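Local coordinates for protein soluble lytic murein transglycosylase (Pseudomonas aeruginosa, PDB 5OHU) that turns over peptidoglycan as a soluble lytic transglycosylase, probably cleaving its glycan strands both from their ends and within the chain, at residues 68-71 against 72-75; 257-260 against 261-265; 360-363 against 364-368; 459-463 against 464-468. All blocks are in the same frame, centred on the assembly; numbering follows the deposited sequence.

Interaction 1 (68-71 against 72-75)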
loop_
_atom_site.group_PDB
_atom_site.type_symbol
_atom_site.label_atom_id
_atom_site.label_comp_id
_atom_site.label_asym_id
_atom_site.label_seq_id
_atom_site.Cartn_x
_atom_site.Cartn_y
_atom_site.Cartn_z
ATOM N N ASP A 68 -29.364 3.098 -11.913
ATOM C CA ASP A 68 -29.801 4.354 -11.313
ATOM C C ASP A 68 -31.301 4.336 -11.057
ATOM O O ASP A 68 -31.771 4.745 -9.990
ATOM C CB ASP A 68 -29.424 5.535 -12.208
ATOM C CG ASP A 68 -27.933 5.635 -12.449
ATOM O OD1 ASP A 68 -27.146 5.301 -11.540
ATOM O OD2 ASP A 68 -27.547 6.048 -13.563
ATOM N N GLU A 69 -32.069 3.848 -12.026
ATOM C CA GLU A 69 -33.520 3.854 -11.887
ATOM C C GLU A 69 -33.964 2.963 -10.736
ATOM O O GLU A 69 -34.807 3.358 -9.921
ATOM C CB GLU A 69 -34.152 3.418 -13.202
ATOM C CG GLU A 69 -35.565 3.916 -13.407
ATOM C CD GLU A 69 -36.598 3.015 -12.770
ATOM O OE1 GLU A 69 -36.263 1.846 -12.478
ATOM O OE2 GLU A 69 -37.742 3.479 -12.565
ATOM N N LEU A 70 -33.383 1.772 -10.628
ATOM C CA LEU A 70 -33.746 0.884 -9.530
ATOM C C LEU A 70 -33.354 1.486 -8.187
ATOM O O LEU A 70 -34.107 1.390 -7.210
ATOM C CB LEU A 70 -33.086 -0.481 -9.721
ATOM C CG LEU A 70 -33.489 -1.548 -8.703
ATOM C CD1 LEU A 70 -35.001 -1.767 -8.785
ATOM C CD2 LEU A 70 -32.728 -2.846 -8.938
ATOM N N THR A 71 -32.182 2.122 -8.122
ATOM C CA THR A 71 -31.712 2.675 -6.856
ATOM C C THR A 71 -32.650 3.776 -6.370
ATOM O O THR A 71 -32.976 3.850 -5.177
ATOM C CB THR A 71 -30.283 3.180 -7.030
ATOM O OG1 THR A 71 -29.439 2.054 -7.269
ATOM C CG2 THR A 71 -29.781 3.909 -5.768
ATOM N N HIS A 72 -33.148 4.596 -7.296
ATOM C CA HIS A 72 -34.023 5.697 -6.912
ATOM C C HIS A 72 -35.307 5.202 -6.249
ATOM O O HIS A 72 -35.768 5.800 -5.274
ATOM C CB HIS A 72 -34.356 6.570 -8.120
ATOM C CG HIS A 72 -35.284 7.692 -7.787
ATOM N ND1 HIS A 72 -34.974 8.652 -6.846
ATOM C CD2 HIS A 72 -36.532 7.982 -8.225
ATOM C CE1 HIS A 72 -35.981 9.500 -6.738
ATOM N NE2 HIS A 72 -36.939 9.116 -7.564
ATOM N N ARG A 73 -35.917 4.130 -6.766
ATOM C CA ARG A 73 -37.164 3.629 -6.200
ATOM C C ARG A 73 -36.958 2.339 -5.421
ATOM O O ARG A 73 -37.871 1.516 -5.306
ATOM C CB ARG A 73 -38.225 3.440 -7.281
ATOM C CG ARG A 73 -37.807 2.604 -8.430
ATOM C CD ARG A 73 -39.000 2.365 -9.351
ATOM N NE ARG A 73 -38.589 1.565 -10.495
ATOM C CZ ARG A 73 -38.506 0.240 -10.482
ATOM N NH1 ARG A 73 -38.832 -0.439 -9.386
ATOM N NH2 ARG A 73 -38.104 -0.403 -11.570
ATOM N N LEU A 74 -35.772 2.174 -4.849
ATOM C CA LEU A 74 -35.429 0.899 -4.242
ATOM C C LEU A 74 -36.331 0.580 -3.050
ATOM O O LEU A 74 -36.641 -0.592 -2.800
ATOM C CB LEU A 74 -33.954 0.919 -3.848
ATOM C CG LEU A 74 -33.432 -0.307 -3.109
ATOM C CD1 LEU A 74 -33.299 -1.425 -4.121
ATOM C CD2 LEU A 74 -32.082 0.011 -2.518
ATOM N N LYS A 75 -36.779 1.608 -2.313
ATOM C CA LYS A 75 -37.655 1.369 -1.167
ATOM C C LYS A 75 -39.016 0.820 -1.586
ATOM O O LYS A 75 -39.727 0.246 -0.756
ATOM C CB LYS A 75 -37.805 2.656 -0.340
ATOM C CG LYS A 75 -38.554 2.446 0.986
ATOM C CD LYS A 75 -38.347 3.561 1.997
ATOM C CE LYS A 75 -39.435 3.504 3.073
ATOM N NZ LYS A 75 -39.474 4.740 3.901
#
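The carboxylate of Glu69 overlaps the guanidinium edge of Arg73 one turn further on, an i to i+4 salt bridge spanning the C-terminal end of helix 62-72. Its straighter bond runs from Arg73 NE to Glu69 OE2, 2.9 Å long, meeting OE2 on its syn side and keeping that oxygen in the guanidinium plane. The two flat groups are nevertheless turned 55° against each other, and Glu69 OE1 receives only weak, bent bonds, at 3.1 Å from Arg73 NE and 3.0 Å from Arg73 NH2. Glu69 reaches its partner by folding at chi2 (-85°), which swings the carboxylate toward Arg73. Arg73 has already left helical backbone angles; its CG sits between its own N and carbonyl carbon (chi1 54°), and from there the chain runs extended to NE. Over one face of the guanidinium lies Leu70, its CD1 4.1 Å from Arg73 NH1. Arg73 NH2 also pairs with Glu81 of helix 79-88, so one arginine links this helix end to the next helix. Leu74 packs on Leu98 and Leu105 of helix 95-108, while Leu74 N donates to Thr71 O at 3.3 Å.

Interaction 2 (257-260 against 261-265)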
loop_
_atom_site.group_PDB
_atom_site.type_symbol
_atom_site.label_atom_id
_atom_site.label_comp_id
_atom_site.label_asym_id
_atom_site.label_seq_id
_atom_site.Cartn_x
_atom_site.Cartn_y
_atom_site.Cartn_z
ATOM N N LEU A 257 13.653 2.241 25.973
ATOM C CA LEU A 257 14.444 1.105 26.435
ATOM C C LEU A 257 14.855 1.269 27.895
ATOM O O LEU A 257 14.769 0.316 28.682
ATOM C CB LEU A 257 15.683 0.930 25.546
ATOM C CG LEU A 257 16.552 -0.287 25.892
ATOM C CD1 LEU A 257 15.679 -1.528 25.930
ATOM C CD2 LEU A 257 17.666 -0.464 24.902
ATOM N N SER A 258 15.318 2.463 28.276
ATOM C CA SER A 258 15.640 2.697 29.682
ATOM C C SER A 258 14.440 2.418 30.570
ATOM O O SER A 258 14.585 1.875 31.670
ATOM C CB SER A 258 16.108 4.137 29.906
ATOM O OG SER A 258 17.345 4.356 29.291
ATOM N N LEU A 259 13.245 2.802 30.117
ATOM C CA LEU A 259 12.084 2.674 30.989
ATOM C C LEU A 259 11.627 1.228 31.075
ATOM O O LEU A 259 11.206 0.768 32.149
ATOM C CB LEU A 259 10.965 3.590 30.514
ATOM C CG LEU A 259 11.321 5.059 30.762
ATOM C CD1 LEU A 259 10.301 5.963 30.072
ATOM C CD2 LEU A 259 11.342 5.333 32.264
ATOM N N LEU A 260 11.697 0.503 29.958
ATOM C CA LEU A 260 11.493 -0.942 29.994
ATOM C C LEU A 260 12.436 -1.589 30.995
ATOM O O LEU A 260 12.020 -2.444 31.785
ATOM C CB LEU A 260 11.702 -1.541 28.603
ATOM C CG LEU A 260 11.619 -3.068 28.552
ATOM C CD1 LEU A 260 10.230 -3.532 28.969
ATOM C CD2 LEU A 260 11.971 -3.608 27.157
ATOM N N ASP A 261 13.699 -1.142 31.022
ATOM C CA ASP A 261 14.659 -1.735 31.945
ATOM C C ASP A 261 14.266 -1.463 33.389
ATOM O O ASP A 261 14.527 -2.289 34.269
ATOM C CB ASP A 261 16.075 -1.223 31.640
ATOM C CG ASP A 261 16.606 -1.752 30.313
ATOM O OD1 ASP A 261 16.043 -2.752 29.810
ATOM O OD2 ASP A 261 17.578 -1.177 29.772
ATOM N N TYR A 262 13.626 -0.324 33.656
ATOM C CA TYR A 262 13.093 -0.086 34.991
ATOM C C TYR A 262 11.816 -0.887 35.242
ATOM O O TYR A 262 11.661 -1.500 36.301
ATOM C CB TYR A 262 12.809 1.403 35.200
ATOM C CG TYR A 262 12.275 1.684 36.585
ATOM C CD1 TYR A 262 10.907 1.546 36.871
ATOM C CD2 TYR A 262 13.129 2.121 37.602
ATOM C CE1 TYR A 262 10.419 1.781 38.141
ATOM C CE2 TYR A 262 12.651 2.384 38.867
ATOM C CZ TYR A 262 11.293 2.208 39.126
ATOM O OH TYR A 262 10.815 2.461 40.381
ATOM N N TYR A 263 10.865 -0.852 34.299
ATOM C CA TYR A 263 9.524 -1.375 34.563
ATOM C C TYR A 263 9.458 -2.896 34.517
ATOM O O TYR A 263 8.543 -3.475 35.116
ATOM C CB TYR A 263 8.512 -0.805 33.554
ATOM C CG TYR A 263 8.086 0.618 33.857
ATOM C CD1 TYR A 263 7.410 0.921 35.031
ATOM C CD2 TYR A 263 8.387 1.653 32.982
ATOM C CE1 TYR A 263 7.024 2.215 35.316
ATOM C CE2 TYR A 263 8.018 2.967 33.262
ATOM C CZ TYR A 263 7.330 3.235 34.427
ATOM O OH TYR A 263 6.954 4.516 34.722
ATOM N N SER A 264 10.391 -3.545 33.814
ATOM C CA SER A 264 10.289 -4.985 33.592
ATOM C C SER A 264 10.156 -5.750 34.907
ATOM O O SER A 264 9.353 -6.681 35.009
ATOM C CB SER A 264 11.501 -5.473 32.799
ATOM O OG SER A 264 11.306 -6.807 32.366
ATOM N N SER A 265 10.897 -5.347 35.932
ATOM C CA SER A 265 10.899 -6.037 37.213
ATOM C C SER A 265 9.902 -5.454 38.203
ATOM O O SER A 265 9.759 -5.989 39.308
ATOM C CB SER A 265 12.299 -5.998 37.835
ATOM O OG SER A 265 12.531 -4.752 38.474
#
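With chi1 of -70° at Leu259 and -78° at Tyr263, both side chains set CG opposite their own carbonyl carbon, and the tyrosine ring is laid back over the preceding turn of helix 253-263. Its CD2 comes within 4.1 Å of Leu259 CB, an apolar i to i+4 contact, and Tyr263 CD2 also stands 3.1 Å from Leu259 O, which the ring meets obliquely. The same carbonyl accepts a hydrogen bond from the backbone, Tyr263 N to Leu259 O at 2.7 Å, which places the ring beside an oxygen already bonded by the tyrosine's own N-H. Tyr262 swings the other way, CG opposite its N (chi1 -179°), yet its CD1 lies 4.0 Å above one face of the Tyr263 ring, offset toward the rim. The hydroxyl of Tyr263 is hydrogen-bonded to Leu224 O, in a loop outside this helix.

The other flanks of the helix follow the same four-residue spacing. Asp261 folds its carboxylate back beside Leu257, OD1 4.1 Å from Leu257 CD1, while Asp261 N holds Leu257 O at 3.0 Å. Ser264 N donates to Leu260 O at 2.8 Å. Leu259 and Leu260 face different neighbours: Leu259 packs on Leu245 and Leu248 of helix 235-251, Leu260 on Ile277 and Ile281 of helix 271-287. The pattern is that of an amphipathic helix wedged between the helices before and after it, as in the alpha-superhelical ring of Slt70-like transglycosylases.

Interaction 3 (360-363 against 364-368)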
loop_
_atom_site.group_PDB
_atom_site.type_symbol
_atom_site.label_atom_id
_atom_site.label_comp_id
_atom_site.label_asym_id
_atom_site.label_seq_id
_atom_site.Cartn_x
_atom_site.Cartn_y
_atom_site.Cartn_z
ATOM N N GLU A 360 33.233 -19.195 -3.104
ATOM C CA GLU A 360 31.872 -19.651 -2.859
ATOM C C GLU A 360 30.795 -18.620 -3.214
ATOM O O GLU A 360 29.697 -19.014 -3.629
ATOM C CB GLU A 360 31.766 -20.072 -1.394
ATOM C CG GLU A 360 30.519 -20.822 -1.028
ATOM C CD GLU A 360 30.612 -21.420 0.366
ATOM O OE1 GLU A 360 31.718 -21.395 0.952
ATOM O OE2 GLU A 360 29.582 -21.916 0.871
ATOM N N PRO A 361 31.029 -17.308 -3.063
ATOM C CA PRO A 361 29.984 -16.350 -3.477
ATOM C C PRO A 361 29.639 -16.414 -4.965
ATOM O O PRO A 361 28.504 -16.093 -5.323
ATOM C CB PRO A 361 30.575 -14.985 -3.088
ATOM C CG PRO A 361 31.455 -15.284 -1.911
ATOM C CD PRO A 361 32.075 -16.649 -2.258
ATOM N N ILE A 362 30.562 -16.856 -5.829
ATOM C CA ILE A 362 30.299 -16.925 -7.272
ATOM C C ILE A 362 29.041 -17.739 -7.565
ATOM O O ILE A 362 28.092 -17.253 -8.197
ATOM C CB ILE A 362 31.510 -17.516 -8.008
ATOM C CG1 ILE A 362 32.691 -16.552 -7.954
ATOM C CG2 ILE A 362 31.134 -17.871 -9.445
ATOM C CD1 ILE A 362 33.968 -17.188 -8.458
ATOM N N ALA A 363 29.024 -19.003 -7.133
ATOM C CA ALA A 363 27.863 -19.852 -7.380
ATOM C C ALA A 363 26.600 -19.263 -6.767
ATOM O O ALA A 363 25.514 -19.386 -7.338
ATOM C CB ALA A 363 28.104 -21.259 -6.835
ATOM N N LEU A 364 26.716 -18.626 -5.602
ATOM C CA LEU A 364 25.537 -18.022 -4.987
ATOM C C LEU A 364 24.972 -16.907 -5.867
ATOM O O LEU A 364 23.763 -16.859 -6.131
ATOM C CB LEU A 364 25.886 -17.516 -3.585
ATOM C CG LEU A 364 26.313 -18.615 -2.588
ATOM C CD1 LEU A 364 26.788 -18.012 -1.277
ATOM C CD2 LEU A 364 25.189 -19.645 -2.336
ATOM N N TYR A 365 25.842 -16.025 -6.370
ATOM C CA TYR A 365 25.378 -14.957 -7.254
ATOM C C TYR A 365 24.763 -15.512 -8.528
ATOM O O TYR A 365 23.807 -14.936 -9.062
ATOM C CB TYR A 365 26.534 -14.027 -7.612
ATOM C CG TYR A 365 26.972 -13.048 -6.536
ATOM C CD1 TYR A 365 26.048 -12.263 -5.840
ATOM C CD2 TYR A 365 28.320 -12.926 -6.209
ATOM C CE1 TYR A 365 26.468 -11.373 -4.855
ATOM C CE2 TYR A 365 28.757 -12.031 -5.239
ATOM C CZ TYR A 365 27.826 -11.264 -4.564
ATOM O OH TYR A 365 28.283 -10.396 -3.608
ATOM N N GLN A 366 25.294 -16.630 -9.031
ATOM C CA GLN A 366 24.835 -17.146 -10.316
ATOM C C GLN A 366 23.389 -17.620 -10.246
ATOM O O GLN A 366 22.638 -17.473 -11.215
ATOM C CB GLN A 366 25.761 -18.260 -10.788
ATOM C CG GLN A 366 27.076 -17.731 -11.317
ATOM C CD GLN A 366 28.083 -18.826 -11.581
ATOM O OE1 GLN A 366 28.066 -19.879 -10.937
ATOM N NE2 GLN A 366 28.973 -18.583 -12.533
ATOM N N LYS A 367 22.973 -18.174 -9.108
ATOM C CA LYS A 367 21.562 -18.481 -8.910
ATOM C C LYS A 367 20.675 -17.261 -9.076
ATOM O O LYS A 367 19.484 -17.402 -9.365
ATOM C CB LYS A 367 21.330 -19.052 -7.508
ATOM C CG LYS A 367 22.270 -20.165 -7.109
ATOM C CD LYS A 367 22.422 -20.224 -5.592
ATOM C CE LYS A 367 21.117 -20.557 -4.888
ATOM N NZ LYS A 367 21.369 -21.188 -3.560
ATOM N N LEU A 368 21.224 -16.067 -8.885
ATOM C CA LEU A 368 20.451 -14.842 -8.789
ATOM C C LEU A 368 20.457 -14.051 -10.086
ATOM O O LEU A 368 19.405 -13.578 -10.526
ATOM C CB LEU A 368 20.991 -13.994 -7.638
ATOM C CG LEU A 368 19.943 -13.085 -7.043
ATOM C CD1 LEU A 368 18.664 -13.875 -6.886
ATOM C CD2 LEU A 368 20.432 -12.607 -5.709
#
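Ile362 and Gln366 lie side by side and point the same way along the outer flank of helix 360-368, the branch methyl CG2 of the isoleucine 3.8 Å from the amide nitrogen NE2 of Gln366. With chi1 at -75°, Gln366 CG passes 3.3 Å from Ile362 O, and the extended remainder of the chain carries the amide level with the methyl. Tyr365 takes the buried flank. With its CG opposite the carbonyl carbon (chi1 -76°), the ring leans back over the previous turn until CE2 stands 4.1 Å from Pro361 CB; it meets Pro361 O obliquely. The same carbonyl is held from the backbone by Tyr365 N at 2.9 Å. Leu364 turns to a third side and rests its CG 3.6 Å from Glu360 O, while also packing on Ala348 of helix 341-354. Tyr365 OH is anchored beyond the helix, hydrogen-bonded to Gln352 OE1, and its ring also touches Leu383 of helix 374-383. A tyrosine ring leaning on a proline one turn earlier thus marks the inner side of a short helix, with Pro361, Tyr365 and Leu368 buried and a mixed outer side, lodged between two neighbours of a largely helical chain.

Interaction 4 (459-463 against 464-468)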
loop_
_atom_site.group_PDB
_atom_site.type_symbol
_atom_site.label_atom_id
_atom_site.label_comp_id
_atom_site.label_asym_id
_atom_site.label_seq_id
_atom_site.Cartn_x
_atom_site.Cartn_y
_atom_site.Cartn_z
ATOM N N ARG A 459 -0.535 -2.147 -14.594
ATOM C CA ARG A 459 -1.220 -2.766 -13.463
ATOM C C ARG A 459 -1.611 -4.214 -13.772
ATOM O O ARG A 459 -1.381 -5.117 -12.961
ATOM C CB ARG A 459 -2.437 -1.921 -13.093
ATOM C CG ARG A 459 -3.194 -2.351 -11.862
ATOM C CD ARG A 459 -4.315 -1.359 -11.594
ATOM N NE ARG A 459 -5.311 -1.871 -10.659
ATOM C CZ ARG A 459 -5.290 -1.651 -9.350
ATOM N NH1 ARG A 459 -4.319 -0.924 -8.809
ATOM N NH2 ARG A 459 -6.244 -2.159 -8.578
ATOM N N SER A 460 -2.172 -4.461 -14.958
ATOM C CA SER A 460 -2.615 -5.812 -15.295
ATOM C C SER A 460 -1.433 -6.762 -15.431
ATOM O O SER A 460 -1.431 -7.858 -14.860
ATOM C CB SER A 460 -3.428 -5.798 -16.589
ATOM O OG SER A 460 -4.652 -5.122 -16.411
ATOM N N ILE A 461 -0.424 -6.362 -16.209
ATOM C CA ILE A 461 0.718 -7.230 -16.460
ATOM C C ILE A 461 1.487 -7.490 -15.173
ATOM O O ILE A 461 2.123 -8.539 -15.023
ATOM C CB ILE A 461 1.619 -6.623 -17.555
ATOM C CG1 ILE A 461 2.571 -7.677 -18.100
ATOM C CG2 ILE A 461 2.417 -5.430 -17.039
ATOM C CD1 ILE A 461 2.218 -8.091 -19.494
ATOM N N SER A 462 1.429 -6.557 -14.220
ATOM C CA SER A 462 2.070 -6.796 -12.933
ATOM C C SER A 462 1.280 -7.797 -12.102
ATOM O O SER A 462 1.871 -8.671 -11.457
ATOM C CB SER A 462 2.254 -5.477 -12.183
ATOM O OG SER A 462 3.109 -4.620 -12.925
ATOM N N GLN A 463 -0.054 -7.698 -12.108
ATOM C CA GLN A 463 -0.856 -8.711 -11.428
ATOM C C GLN A 463 -0.568 -10.089 -11.997
ATOM O O GLN A 463 -0.482 -11.076 -11.256
ATOM C CB GLN A 463 -2.350 -8.405 -11.552
ATOM C CG GLN A 463 -2.847 -7.152 -10.854
ATOM C CD GLN A 463 -4.323 -6.883 -11.154
ATOM O OE1 GLN A 463 -4.682 -5.842 -11.715
ATOM N NE2 GLN A 463 -5.182 -7.831 -10.792
ATOM N N ALA A 464 -0.406 -10.173 -13.318
ATOM C CA ALA A 464 -0.114 -11.434 -13.980
ATOM C C ALA A 464 1.305 -11.921 -13.718
ATOM O O ALA A 464 1.624 -13.064 -14.072
ATOM C CB ALA A 464 -0.339 -11.286 -15.479
ATOM N N GLN A 465 2.159 -11.083 -13.122
ATOM C CA GLN A 465 3.545 -11.442 -12.828
ATOM C C GLN A 465 4.281 -11.882 -14.090
ATOM O O GLN A 465 5.102 -12.799 -14.069
ATOM C CB GLN A 465 3.619 -12.519 -11.743
ATOM C CG GLN A 465 3.026 -12.077 -10.412
ATOM C CD GLN A 465 3.685 -12.742 -9.227
ATOM O OE1 GLN A 465 4.891 -12.609 -9.016
ATOM N NE2 GLN A 465 2.896 -13.460 -8.440
ATOM N N TYR A 466 3.975 -11.224 -15.201
ATOM C CA TYR A 466 4.659 -11.466 -16.466
ATOM C C TYR A 466 5.612 -10.301 -16.714
ATOM O O TYR A 466 5.233 -9.265 -17.256
ATOM C CB TYR A 466 3.672 -11.622 -17.607
ATOM C CG TYR A 466 4.382 -11.970 -18.875
ATOM C CD1 TYR A 466 4.844 -13.260 -19.093
ATOM C CD2 TYR A 466 4.632 -11.007 -19.842
ATOM C CE1 TYR A 466 5.515 -13.591 -20.249
ATOM C CE2 TYR A 466 5.301 -11.326 -20.999
ATOM C CZ TYR A 466 5.742 -12.621 -21.198
ATOM O OH TYR A 466 6.415 -12.949 -22.349
ATOM N N TRP A 467 6.871 -10.496 -16.357
ATOM C CA TRP A 467 7.832 -9.408 -16.337
ATOM C C TRP A 467 8.590 -9.214 -17.650
ATOM O O TRP A 467 9.239 -8.174 -17.816
ATOM C CB TRP A 467 8.823 -9.642 -15.203
ATOM C CG TRP A 467 8.159 -9.905 -13.892
ATOM C CD1 TRP A 467 8.234 -11.045 -13.154
ATOM C CD2 TRP A 467 7.316 -9.003 -13.154
ATOM N NE1 TRP A 467 7.501 -10.912 -11.998
ATOM C CE2 TRP A 467 6.929 -9.667 -11.973
ATOM C CE3 TRP A 467 6.857 -7.699 -13.376
ATOM C CZ2 TRP A 467 6.097 -9.075 -11.018
ATOM C CZ3 TRP A 467 6.037 -7.104 -12.417
ATOM C CH2 TRP A 467 5.663 -7.796 -11.260
ATOM N N ASP A 468 8.512 -10.160 -18.587
ATOM C CA ASP A 468 9.364 -10.114 -19.770
ATOM C C ASP A 468 8.864 -9.165 -20.851
ATOM O O ASP A 468 9.566 -8.974 -21.851
ATOM C CB ASP A 468 9.519 -11.517 -20.358
ATOM C CG ASP A 468 9.974 -12.526 -19.331
ATOM O OD1 ASP A 468 10.251 -12.121 -18.182
ATOM O OD2 ASP A 468 10.057 -13.724 -19.671
#
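Ile461 reaches forward from the last turn of helix 454-463 to touch Tyr466, just past the helix end. At CB its two branches part: CG2 occupies the crowded position between backbone N and carbonyl carbon, whereas CG1 stands opposite the N (chi1 -164°) and runs toward the loop. CG1 passes close to the Tyr466 backbone, 3.2 Å from Tyr466 O, and 4.1 Å from Tyr466 CB. The tip, CD1, then meets the tyrosine ring at its edge, near the ring plane, 3.8 Å from Tyr466 CD2. A chi2 of 109°, well off a staggered value, suggests that some torsional strain is accepted to place it there. The isoleucine also touches Ala445 of helix 438-450 and Ile472 of helix 470-473.

This apolar pair is the hydrophobic contact that commonly accompanies a Schellman motif. Gln465 takes positive phi (56°) and turns the chain back, so that Tyr466 N donates to Ile461 O at 3.3 Å and, inside that bond, Gln465 N donates to Ser462 O at 2.9 Å. The outer bond runs nearly straight into its carbonyl; the inner donor sits above the plane of its acceptor.

Across the turn, Trp467 brings its six-membered ring back to Ser462, CZ3 lying 3.9 Å from Ser462 OG, an oblique approach; that hydroxyl is hydrogen-bonded to Ile458 O. One indole face is overlain near its rim by Gln465 CA, 3.8 Å above the plane. Ala464 packs on Leu441 and Ile442, and Tyr466 OH is hydrogen-bonded to Arg392 O.

In the fold
All four contacts are local, each combining buried apolar side chains with exposed residues; interaction 3 is the most exposed, with five of its eight touching residues at the surface. Interaction 3 runs along helix 360-368 and interaction 2 along the last turns of helix 253-263, and both use a tyrosine leaning back over the residue four places earlier. Interactions 1 and 4 concern C-terminal ends, the first fastened by a salt bridge from a buried glutamate to a partly exposed arginine, the second by a backbone turn with an apolar pair. The centres of interactions 1 to 3 lie about 32 to 35 Å from the chain's centre, that of interaction 4, in the L domain, about 17 Å.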